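Local coordinates for flavoprotein (Thermotoga maritima, PDB 5V8S), which probably works as an oxidoreductase in electron transfer, joining a mu-oxo-diiron site in a metallo-beta-lactamase-type domain to a flavodoxin-type domain expected to bind FMN, at residues E19-D24 with G241-K246; R201-V206 with P248-N253; D23-Y28 with D173-S178. The protein carries 1 engineered substitution. One frame throughout, in Å; residues are numbered along the deposited sequence.

Overall arrangement
All three contacts lie in the metallo-beta-lactamase-type part of the chain. Contacts 1 and 3 are close neighbours, their centres about 8 Å apart: both begin at the hairpin of strands 16-22 and 26-34, share Asp23 and Asp24, and join that sheet to the other sheet or the loop after it. Contact 2, about 16 Å from contact 1 centre to centre, pairs helices 196-214 and 248-260. Loop 241-246 connects the two: Leu242 N meets Tyr202 OH, and Trp244 packs on both Tyr202 and Leu251. Contacts 2 and 3 do not touch, with centres about 20 Å apart. The side chains of Ile243, Val206 and Phe177 lie about 14, 13 and 13 Å from the mu-oxo-diiron cluster.

Contact 1 (E19-D24 with G241-K246); sequences ERIFDD and GLIWKK
Lys245 reaches across to Ile21 and Phe22 and makes both a polar and an apolar contact on the way. Its ammonium NZ donates to Ile21 O at 2.8 Å, lying in the carbonyl plane on a lone pair with a C=O...N angle of 140°. The aliphatic part of the same chain slides past the Phe22 ring in the opposite direction: Lys245 CG comes to 3.8 Å from Phe22 CZ, and CE lies over one ring face. NZ sits almost on the ring normal, yet 5.1 Å from the Phe22 centroid, so any cation-pi attraction is weak at most. A bend at chi3 (65°) in an otherwise extended chain turns the ammonium to the carbonyl. Beside this, Ile21 and Ile243 meet tip to tip, CD1 to CD1 at 4.0 Å. With CG1 set between its backbone N and carbonyl carbon (chi1 51°), Ile21 directs its CD1 at that of Ile243.

Further out, Asp193 OD1 accepts from the backbone N of both Lys245 and Lys246, and backbone bonds of Ile243 with Leu191 and of Trp244 with Leu236 hold the rest of the loop. Leu237 of strand 235-238 packs on both Ile21 and Ile243, tying the pair to the second sheet. On the strand side, Arg20 NE and Asp23 OD1 form a salt bridge at 2.8 Å. The backbone explains why two successive side chains serve this one loop: Ile21 N bonds to Ile27 O, Phe22 O accepts from Ile27 N, and both residues thus face Ile27. That is a classic beta bulge, here in the outermost strand of one sheet of the metallo-beta-lactamase fold, set against the loop that follows His240, a residue of the mu-oxo-diiron pocket.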
loop_
_atom_site.group_PDB
_atom_site.type_symbol
_atom_site.label_atom_id
_atom_site.label_comp_id
_atom_site.label_asym_id
_atom_site.label_seq_id
_atom_site.Cartn_x
_atom_site.Cartn_y
_atom_site.Cartn_z
ATOM N N GLU A 19 15.401 -34.807 -7.216
ATOM C CA GLU A 19 14.781 -36.035 -7.701
ATOM C C GLU A 19 14.993 -36.205 -9.198
ATOM O O GLU A 19 14.944 -35.236 -9.963
ATOM C CB GLU A 19 13.283 -36.020 -7.371
ATOM C CG GLU A 19 12.514 -37.223 -7.886
ATOM C CD GLU A 19 11.217 -37.465 -7.129
ATOM O OE1 GLU A 19 11.187 -37.219 -5.901
ATOM O OE2 GLU A 19 10.230 -37.901 -7.764
ATOM N N ARG A 20 15.227 -37.449 -9.616
ATOM C CA ARG A 20 15.244 -37.752 -11.039
ATOM C C ARG A 20 13.798 -37.788 -11.511
ATOM O O ARG A 20 12.977 -38.525 -10.955
ATOM C CB ARG A 20 15.959 -39.074 -11.310
ATOM C CG ARG A 20 16.248 -39.249 -12.798
ATOM C CD ARG A 20 17.127 -40.448 -13.090
ATOM N NE ARG A 20 16.545 -41.670 -12.578
ATOM C CZ ARG A 20 16.969 -42.315 -11.497
ATOM N NH1 ARG A 20 18.000 -41.853 -10.789
ATOM N NH2 ARG A 20 16.358 -43.428 -11.123
ATOM N N ILE A 21 13.470 -36.950 -12.486
ATOM C CA ILE A 21 12.108 -36.852 -12.991
ATOM C C ILE A 21 11.954 -37.448 -14.389
ATOM O O ILE A 21 10.817 -37.711 -14.806
ATOM C CB ILE A 21 11.572 -35.403 -12.946
ATOM C CG1 ILE A 21 12.562 -34.432 -13.606
ATOM C CG2 ILE A 21 11.276 -34.988 -11.495
ATOM C CD1 ILE A 21 11.981 -33.047 -13.859
ATOM N N PHE A 22 13.045 -37.663 -15.122
ATOM C CA PHE A 22 13.011 -38.404 -16.372
ATOM C C PHE A 22 14.226 -39.308 -16.424
ATOM O O PHE A 22 15.295 -38.966 -15.904
ATOM C CB PHE A 22 13.033 -37.481 -17.596
ATOM C CG PHE A 22 11.757 -36.737 -17.804
ATOM C CD1 PHE A 22 10.717 -37.314 -18.501
ATOM C CD2 PHE A 22 11.597 -35.461 -17.296
ATOM C CE1 PHE A 22 9.528 -36.627 -18.685
ATOM C CE2 PHE A 22 10.415 -34.772 -17.475
ATOM C CZ PHE A 22 9.383 -35.351 -18.174
ATOM N N ASP A 23 14.046 -40.471 -17.051
ATOM C CA ASP A 23 15.152 -41.381 -17.276
ATOM C C ASP A 23 15.765 -41.209 -18.656
ATOM O O ASP A 23 16.976 -41.409 -18.808
ATOM C CB ASP A 23 14.681 -42.832 -17.128
ATOM C CG ASP A 23 14.591 -43.279 -15.676
ATOM O OD1 ASP A 23 15.092 -42.556 -14.780
ATOM O OD2 ASP A 23 14.012 -44.356 -15.429
ATOM N N ASP A 24 14.967 -40.845 -19.658
ATOM C CA ASP A 24 15.448 -40.706 -21.033
ATOM C C ASP A 24 14.977 -39.375 -21.602
ATOM O O ASP A 24 13.821 -39.269 -22.045
ATOM C CB ASP A 24 14.965 -41.838 -21.932
ATOM C CG ASP A 24 15.656 -41.824 -23.295
ATOM O OD1 ASP A 24 16.438 -40.880 -23.551
ATOM O OD2 ASP A 24 15.423 -42.754 -24.096
ATOM N N GLY A 241 7.006 -23.527 -8.809
ATOM C CA GLY A 241 5.799 -24.332 -8.644
ATOM C C GLY A 241 5.917 -25.737 -9.223
ATOM O O GLY A 241 6.995 -26.325 -9.304
ATOM N N LEU A 242 4.764 -26.272 -9.615
ATOM C CA LEU A 242 4.658 -27.650 -10.059
ATOM C C LEU A 242 5.271 -27.854 -11.440
ATOM O O LEU A 242 5.240 -26.975 -12.307
ATOM C CB LEU A 242 3.188 -28.029 -10.139
ATOM C CG LEU A 242 2.428 -28.326 -8.845
ATOM C CD1 LEU A 242 1.103 -28.956 -9.228
ATOM C CD2 LEU A 242 3.213 -29.236 -7.885
ATOM N N ILE A 243 5.766 -29.076 -11.648
ATOM C CA ILE A 243 6.145 -29.598 -12.957
ATOM C C ILE A 243 4.928 -30.294 -13.539
ATOM O O ILE A 243 4.160 -30.926 -12.803
ATOM C CB ILE A 243 7.314 -30.585 -12.794
ATOM C CG1 ILE A 243 8.548 -29.839 -12.310
ATOM C CG2 ILE A 243 7.588 -31.363 -14.078
ATOM C CD1 ILE A 243 9.526 -30.732 -11.621
ATOM N N TRP A 244 4.753 -30.195 -14.851
ATOM C CA TRP A 244 3.595 -30.772 -15.531
ATOM C C TRP A 244 4.063 -31.872 -16.477
ATOM O O TRP A 244 4.551 -31.594 -17.575
ATOM C CB TRP A 244 2.807 -29.683 -16.250
ATOM C CG TRP A 244 2.246 -28.675 -15.287
ATOM C CD1 TRP A 244 2.940 -27.718 -14.587
ATOM C CD2 TRP A 244 0.874 -28.541 -14.888
ATOM N NE1 TRP A 244 2.074 -26.999 -13.796
ATOM C CE2 TRP A 244 0.803 -27.479 -13.969
ATOM C CE3 TRP A 244 -0.301 -29.201 -15.241
ATOM C CZ2 TRP A 244 -0.401 -27.076 -13.390
ATOM C CZ3 TRP A 244 -1.494 -28.805 -14.662
ATOM C CH2 TRP A 244 -1.536 -27.747 -13.752
ATOM N N LYS A 245 3.915 -33.113 -16.032
ATOM C CA LYS A 245 4.242 -34.293 -16.819
ATOM C C LYS A 245 3.023 -35.035 -17.338
ATOM O O LYS A 245 3.104 -35.688 -18.381
ATOM C CB LYS A 245 5.081 -35.256 -15.968
ATOM C CG LYS A 245 6.518 -34.799 -15.771
ATOM C CD LYS A 245 7.235 -35.576 -14.661
ATOM C CE LYS A 245 7.398 -37.043 -14.985
ATOM N NZ LYS A 245 8.123 -37.766 -13.885
ATOM N N LYS A 246 1.894 -34.949 -16.647
ATOM C CA LYS A 246 0.708 -35.670 -17.079
ATOM C C LYS A 246 -0.086 -34.873 -18.110
ATOM O O LYS A 246 -0.524 -35.428 -19.120
ATOM C CB LYS A 246 -0.122 -36.018 -15.846
ATOM C CG LYS A 246 -1.522 -36.556 -16.108
ATOM C CD LYS A 246 -2.215 -36.876 -14.783
ATOM C CE LYS A 246 -3.664 -36.426 -14.781
ATOM N NZ LYS A 246 -4.309 -36.529 -13.425
#

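Contact 2 (R201-V206 with P248-N253); sequences RYLPHV and PQRLLN
Helix-to-helix packing, mostly van der Waals, joins Leu203 and Val206 of helix 196-214 to Arg250 and Leu251 of helix 248-260, on the helical layer of the diiron domain. The approach is moderate: the nearest CA atoms, those of Leu203 and Leu251, are 8.3 Å apart, no hydrogen bond spans the segments, and 151 Å² of surface is buried, both sides summed. Two side-chain pairs carry it. Val206 CG1 meets Leu251 CD1 at 4.2 Å, the two chains lying obliquely to each other. Leu251 has its CG anti to the backbone N (chi1 172°), which carries CD1 nearer helix 196-214 than the direction of its CB alone would suggest. The other pair sets Leu203 CD1 at 4.1 Å from Arg250 NE, a van der Waals approach to a polar group. The fully extended Arg250 chain, all four chi angles near 180°, passes Leu203 at a slant and carries its guanidinium to Glu196, with which NH1 makes a salt bridge; Val199 and Glu200 touch the chain.

Each helix also has local support. Val206 CG2 lies 3.3 Å above the ring plane of Tyr202, a residue one turn earlier in the helix, offset toward the rim. The backbone of 201-206 is kinked at Pro204, which has no N-H to give, and His205 N misses its regular bond to the turn before, making only a weak one to Tyr202 O. In the partner helix, Gln249 NE2 donates to Asn253 OD1 at 3.1 Å, from above the carbonyl plane. Beyond the pair, Trp244 is wedged against both Tyr202 and Leu251, His254 and Tyr255 extend the packing on Val206, and Pro248, Leu251 and Leu252 all rest on Leu236 of strand 235-238.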
loop_
_atom_site.group_PDB
_atom_site.type_symbol
_atom_site.label_atom_id
_atom_site.label_comp_id
_atom_site.label_asym_id
_atom_site.label_seq_id
_atom_site.Cartn_x
_atom_site.Cartn_y
_atom_site.Cartn_z
ATOM N N ARG A 201 -6.148 -27.021 -6.112
ATOM C CA ARG A 201 -5.744 -26.015 -5.142
ATOM C C ARG A 201 -4.655 -25.109 -5.699
ATOM O O ARG A 201 -4.535 -23.966 -5.271
ATOM C CB ARG A 201 -5.271 -26.748 -3.891
ATOM C CG ARG A 201 -4.577 -25.975 -2.863
ATOM C CD ARG A 201 -4.184 -26.891 -1.688
ATOM N NE ARG A 201 -4.810 -28.222 -1.738
ATOM C CZ ARG A 201 -4.159 -29.368 -1.551
ATOM N NH1 ARG A 201 -2.852 -29.378 -1.272
ATOM N NH2 ARG A 201 -4.824 -30.512 -1.633
ATOM N N TYR A 202 -3.826 -25.624 -6.614
ATOM C CA TYR A 202 -2.665 -24.895 -7.118
ATOM C C TYR A 202 -3.046 -23.828 -8.142
ATOM O O TYR A 202 -2.447 -22.748 -8.161
ATOM C CB TYR A 202 -1.681 -25.905 -7.716
ATOM C CG TYR A 202 -0.457 -25.305 -8.378
ATOM C CD1 TYR A 202 0.430 -24.504 -7.672
ATOM C CD2 TYR A 202 -0.156 -25.583 -9.714
ATOM C CE1 TYR A 202 1.550 -23.978 -8.265
ATOM C CE2 TYR A 202 0.984 -25.054 -10.323
ATOM C CZ TYR A 202 1.824 -24.240 -9.586
ATOM O OH TYR A 202 2.960 -23.725 -10.177
ATOM N N LEU A 203 -4.014 -24.097 -9.010
ATOM C CA LEU A 203 -4.235 -23.200 -10.142
ATOM C C LEU A 203 -4.564 -21.762 -9.738
ATOM O O LEU A 203 -4.087 -20.834 -10.416
ATOM C CB LEU A 203 -5.253 -23.804 -11.119
ATOM C CG LEU A 203 -4.660 -24.929 -11.986
ATOM C CD1 LEU A 203 -5.770 -25.663 -12.706
ATOM C CD2 LEU A 203 -3.670 -24.381 -12.979
ATOM N N PRO A 204 -5.340 -21.495 -8.692
ATOM C CA PRO A 204 -5.542 -20.090 -8.299
ATOM C C PRO A 204 -4.245 -19.387 -7.935
ATOM O O PRO A 204 -4.117 -18.177 -8.155
ATOM C CB PRO A 204 -6.509 -20.187 -7.114
ATOM C CG PRO A 204 -7.222 -21.493 -7.330
ATOM C CD PRO A 204 -6.209 -22.415 -7.936
ATOM N N HIS A 205 -3.266 -20.117 -7.394
ATOM C CA HIS A 205 -1.957 -19.526 -7.136
ATOM C C HIS A 205 -1.155 -19.315 -8.417
ATOM O O HIS A 205 -0.265 -18.452 -8.439
ATOM C CB HIS A 205 -1.180 -20.365 -6.129
ATOM C CG HIS A 205 -1.864 -20.483 -4.801
ATOM N ND1 HIS A 205 -1.711 -19.547 -3.800
ATOM C CD2 HIS A 205 -2.729 -21.410 -4.324
ATOM C CE1 HIS A 205 -2.458 -19.894 -2.763
ATOM N NE2 HIS A 205 -3.086 -21.021 -3.056
ATOM N N VAL A 206 -1.450 -20.081 -9.472
ATOM C CA VAL A 206 -0.900 -19.784 -10.792
ATOM C C VAL A 206 -1.498 -18.490 -11.319
ATOM O O VAL A 206 -0.780 -17.618 -11.810
ATOM C CB VAL A 206 -1.152 -20.956 -11.757
ATOM C CG1 VAL A 206 -0.696 -20.588 -13.170
ATOM C CG2 VAL A 206 -0.437 -22.187 -11.254
ATOM N N PRO A 248 0.467 -31.130 -19.451
ATOM C CA PRO A 248 0.949 -29.744 -19.617
ATOM C C PRO A 248 -0.013 -28.853 -20.384
ATOM O O PRO A 248 0.005 -27.634 -20.175
ATOM C CB PRO A 248 2.287 -29.914 -20.366
ATOM C CG PRO A 248 2.143 -31.212 -21.066
ATOM C CD PRO A 248 1.361 -32.092 -20.127
ATOM N N GLN A 249 -0.857 -29.401 -21.266
ATOM C CA GLN A 249 -1.770 -28.543 -22.010
ATOM C C GLN A 249 -2.785 -27.893 -21.082
ATOM O O GLN A 249 -3.259 -26.785 -21.360
ATOM C CB GLN A 249 -2.482 -29.321 -23.122
ATOM C CG GLN A 249 -3.141 -28.424 -24.165
ATOM C CD GLN A 249 -2.170 -27.425 -24.803
ATOM O OE1 GLN A 249 -1.079 -27.790 -25.257
ATOM N NE2 GLN A 249 -2.573 -26.163 -24.847
ATOM N N ARG A 250 -3.107 -28.544 -19.965
ATOM C CA ARG A 250 -4.034 -27.939 -19.012
ATOM C C ARG A 250 -3.458 -26.640 -18.468
ATOM O O ARG A 250 -4.183 -25.653 -18.281
ATOM C CB ARG A 250 -4.308 -28.911 -17.864
ATOM C CG ARG A 250 -5.326 -28.421 -16.857
ATOM C CD ARG A 250 -5.577 -29.501 -15.812
ATOM N NE ARG A 250 -6.548 -29.110 -14.807
ATOM C CZ ARG A 250 -6.946 -29.895 -13.815
ATOM N NH1 ARG A 250 -6.467 -31.128 -13.703
ATOM N NH2 ARG A 250 -7.833 -29.449 -12.934
ATOM N N LEU A 251 -2.157 -26.633 -18.197
ATOM C CA LEU A 251 -1.510 -25.431 -17.701
ATOM C C LEU A 251 -1.446 -24.363 -18.785
ATOM O O LEU A 251 -1.709 -23.183 -18.516
ATOM C CB LEU A 251 -0.119 -25.779 -17.175
ATOM C CG LEU A 251 0.741 -24.576 -16.793
ATOM C CD1 LEU A 251 0.243 -23.926 -15.511
ATOM C CD2 LEU A 251 2.177 -24.968 -16.658
ATOM N N LEU A 252 -1.093 -24.748 -20.015
ATOM C CA LEU A 252 -1.057 -23.764 -21.092
ATOM C C LEU A 252 -2.441 -23.162 -21.333
ATOM O O LEU A 252 -2.570 -21.948 -21.539
ATOM C CB LEU A 252 -0.452 -24.383 -22.358
ATOM C CG LEU A 252 1.028 -24.779 -22.159
ATOM C CD1 LEU A 252 1.574 -25.575 -23.357
ATOM C CD2 LEU A 252 1.943 -23.579 -21.855
ATOM N N ASN A 253 -3.493 -23.992 -21.301
ATOM C CA ASN A 253 -4.844 -23.462 -21.471
ATOM C C ASN A 253 -5.193 -22.497 -20.346
ATOM O O ASN A 253 -5.884 -21.505 -20.576
ATOM C CB ASN A 253 -5.883 -24.586 -21.518
ATOM C CG ASN A 253 -5.775 -25.449 -22.745
ATOM O OD1 ASN A 253 -5.224 -25.049 -23.769
ATOM N ND2 ASN A 253 -6.314 -26.644 -22.650
#

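Contact 3 (D23-Y28 with D173-S178); sequences DDPEIY and DGILFS
Pro25 is the first residue of 23-28 to touch the other strand: its CD lies 4.5 Å from Ile175 CD1, a loose apolar contact. The peptide bond before it is cis, consistent with the tight turn there, and the proline ring points toward segment 173-178. Leu59 and Leu172 pack on Pro25 from the flanking strands.

Glu26 projects the other way from Ile27, and its OE2 takes a hydrogen bond from Tyr28 OH at 2.7 Å on the anti lone pair, in the plane of the tyrosine ring. The two are separated by one residue in strand 26-34, so their side chains lie on the same face of it.

Ile27 is the main bridge. Its CD1 stands 3.7 Å from Ile175 CD1, the two side chains reaching toward each other tip to tip, and 4.0 Å from Phe177 CZ, which it meets at the ring edge, near the ring plane. With chi1 at -62°, CG1 is anti to the carbonyl carbon, and chi2 at 168° keeps the CG1-CD1 arm extended, so that CD1 reaches both Ile175 CD1 and Phe177 CZ. This is facing-sheet packing of the metallo-beta-lactamase fold: strand 26-34 belongs to the seven-stranded sheet and strand 175-179 to the five-stranded one, and their side chains meet in the interior between them. Strand 175-179 leads straight to Asp180, a residue of the mu-oxo-diiron pocket. Around Ile27, Ile21, Phe22 and Val57 complete the apolar surroundings, while Phe177 stacks edge-to-face with Tyr55, and Leu237 touches both Ile175 and Phe177.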
loop_
_atom_site.group_PDB
_atom_site.type_symbol
_atom_site.label_atom_id
_atom_site.label_comp_id
_atom_site.label_asym_id
_atom_site.label_seq_id
_atom_site.Cartn_x
_atom_site.Cartn_y
_atom_site.Cartn_z
ATOM N N ASP A 23 14.046 -40.471 -17.051
ATOM C CA ASP A 23 15.152 -41.381 -17.276
ATOM C C ASP A 23 15.765 -41.209 -18.656
ATOM O O ASP A 23 16.976 -41.409 -18.808
ATOM C CB ASP A 23 14.681 -42.832 -17.128
ATOM C CG ASP A 23 14.591 -43.279 -15.676
ATOM O OD1 ASP A 23 15.092 -42.556 -14.780
ATOM O OD2 ASP A 23 14.012 -44.356 -15.429
ATOM N N ASP A 24 14.967 -40.845 -19.658
ATOM C CA ASP A 24 15.448 -40.706 -21.033
ATOM C C ASP A 24 14.977 -39.375 -21.602
ATOM O O ASP A 24 13.821 -39.269 -22.045
ATOM C CB ASP A 24 14.965 -41.838 -21.932
ATOM C CG ASP A 24 15.656 -41.824 -23.295
ATOM O OD1 ASP A 24 16.438 -40.880 -23.551
ATOM O OD2 ASP A 24 15.423 -42.754 -24.096
ATOM N N PRO A 25 15.829 -38.340 -21.615
ATOM C CA PRO A 25 17.172 -38.329 -21.033
ATOM C C PRO A 25 17.106 -38.220 -19.516
ATOM O O PRO A 25 16.039 -37.966 -18.954
ATOM C CB PRO A 25 17.798 -37.079 -21.633
ATOM C CG PRO A 25 16.654 -36.175 -21.879
ATOM C CD PRO A 25 15.497 -37.053 -22.253
ATOM N N GLU A 26 18.247 -38.409 -18.864
ATOM C CA GLU A 26 18.326 -38.377 -17.407
ATOM C C GLU A 26 18.224 -36.922 -16.947
ATOM O O GLU A 26 19.140 -36.131 -17.189
ATOM C CB GLU A 26 19.656 -39.009 -17.002
ATOM C CG GLU A 26 19.812 -39.328 -15.533
ATOM C CD GLU A 26 21.183 -39.918 -15.195
ATOM O OE1 GLU A 26 21.858 -40.458 -16.098
ATOM O OE2 GLU A 26 21.596 -39.839 -14.015
ATOM N N ILE A 27 17.113 -36.564 -16.286
ATOM C CA ILE A 27 16.850 -35.186 -15.866
ATOM C C ILE A 27 16.513 -35.189 -14.388
ATOM O O ILE A 27 15.681 -35.986 -13.941
ATOM C CB ILE A 27 15.695 -34.545 -16.666
ATOM C CG1 ILE A 27 16.040 -34.475 -18.153
ATOM C CG2 ILE A 27 15.365 -33.145 -16.131
ATOM C CD1 ILE A 27 14.866 -34.128 -19.018
ATOM N N TYR A 28 17.146 -34.284 -13.640
ATOM C CA TYR A 28 16.882 -34.052 -12.228
ATOM C C TYR A 28 16.290 -32.664 -12.057
ATOM O O TYR A 28 16.677 -31.720 -12.759
ATOM C CB TYR A 28 18.172 -34.108 -11.403
ATOM C CG TYR A 28 18.832 -35.462 -11.426
ATOM C CD1 TYR A 28 19.610 -35.851 -12.506
ATOM C CD2 TYR A 28 18.683 -36.351 -10.372
ATOM C CE1 TYR A 28 20.210 -37.088 -12.543
ATOM C CE2 TYR A 28 19.280 -37.600 -10.404
ATOM C CZ TYR A 28 20.046 -37.959 -11.490
ATOM O OH TYR A 28 20.641 -39.199 -11.537
ATOM N N ASP A 173 13.291 -32.317 -27.123
ATOM C CA ASP A 173 12.524 -33.514 -27.507
ATOM C C ASP A 173 11.177 -33.612 -26.786
ATOM O O ASP A 173 10.796 -34.666 -26.271
ATOM C CB ASP A 173 13.338 -34.783 -27.261
ATOM C CG ASP A 173 14.527 -34.913 -28.183
ATOM O OD1 ASP A 173 14.565 -34.262 -29.248
ATOM O OD2 ASP A 173 15.426 -35.696 -27.832
ATOM N N GLY A 174 10.443 -32.512 -26.761
ATOM C CA GLY A 174 9.116 -32.510 -26.181
ATOM C C GLY A 174 9.064 -31.992 -24.763
ATOM O O GLY A 174 7.972 -31.698 -24.254
ATOM N N ILE A 175 10.214 -31.857 -24.111
ATOM C CA ILE A 175 10.283 -31.356 -22.743
ATOM C C ILE A 175 10.638 -29.881 -22.807
ATOM O O ILE A 175 11.664 -29.515 -23.384
ATOM C CB ILE A 175 11.321 -32.140 -21.932
ATOM C CG1 ILE A 175 10.934 -33.623 -21.908
ATOM C CG2 ILE A 175 11.462 -31.560 -20.523
ATOM C CD1 ILE A 175 11.973 -34.513 -21.267
ATOM N N LEU A 176 9.807 -29.025 -22.214
ATOM C CA LEU A 176 10.013 -27.583 -22.275
ATOM C C LEU A 176 10.467 -27.081 -20.907
ATOM O O LEU A 176 9.735 -27.208 -19.917
ATOM C CB LEU A 176 8.715 -26.886 -22.694
ATOM C CG LEU A 176 8.866 -25.423 -23.118
ATOM C CD1 LEU A 176 9.496 -25.341 -24.498
ATOM C CD2 LEU A 176 7.529 -24.717 -23.105
ATOM N N PHE A 177 11.677 -26.526 -20.853
ATOM C CA PHE A 177 12.189 -25.851 -19.664
ATOM C C PHE A 177 11.853 -24.377 -19.842
ATOM O O PHE A 177 12.418 -23.705 -20.708
ATOM C CB PHE A 177 13.701 -26.053 -19.539
ATOM C CG PHE A 177 14.124 -27.494 -19.437
ATOM C CD1 PHE A 177 14.405 -28.232 -20.578
ATOM C CD2 PHE A 177 14.287 -28.097 -18.199
ATOM C CE1 PHE A 177 14.827 -29.562 -20.480
ATOM C CE2 PHE A 177 14.721 -29.418 -18.095
ATOM C CZ PHE A 177 14.986 -30.147 -19.235
ATOM N N SER A 178 10.890 -23.886 -19.066
ATOM C CA SER A 178 10.230 -22.640 -19.405
ATOM C C SER A 178 10.442 -21.523 -18.395
ATOM O O SER A 178 9.926 -20.427 -18.608
ATOM C CB SER A 178 8.727 -22.886 -19.574
ATOM O OG SER A 178 8.198 -23.519 -18.432
#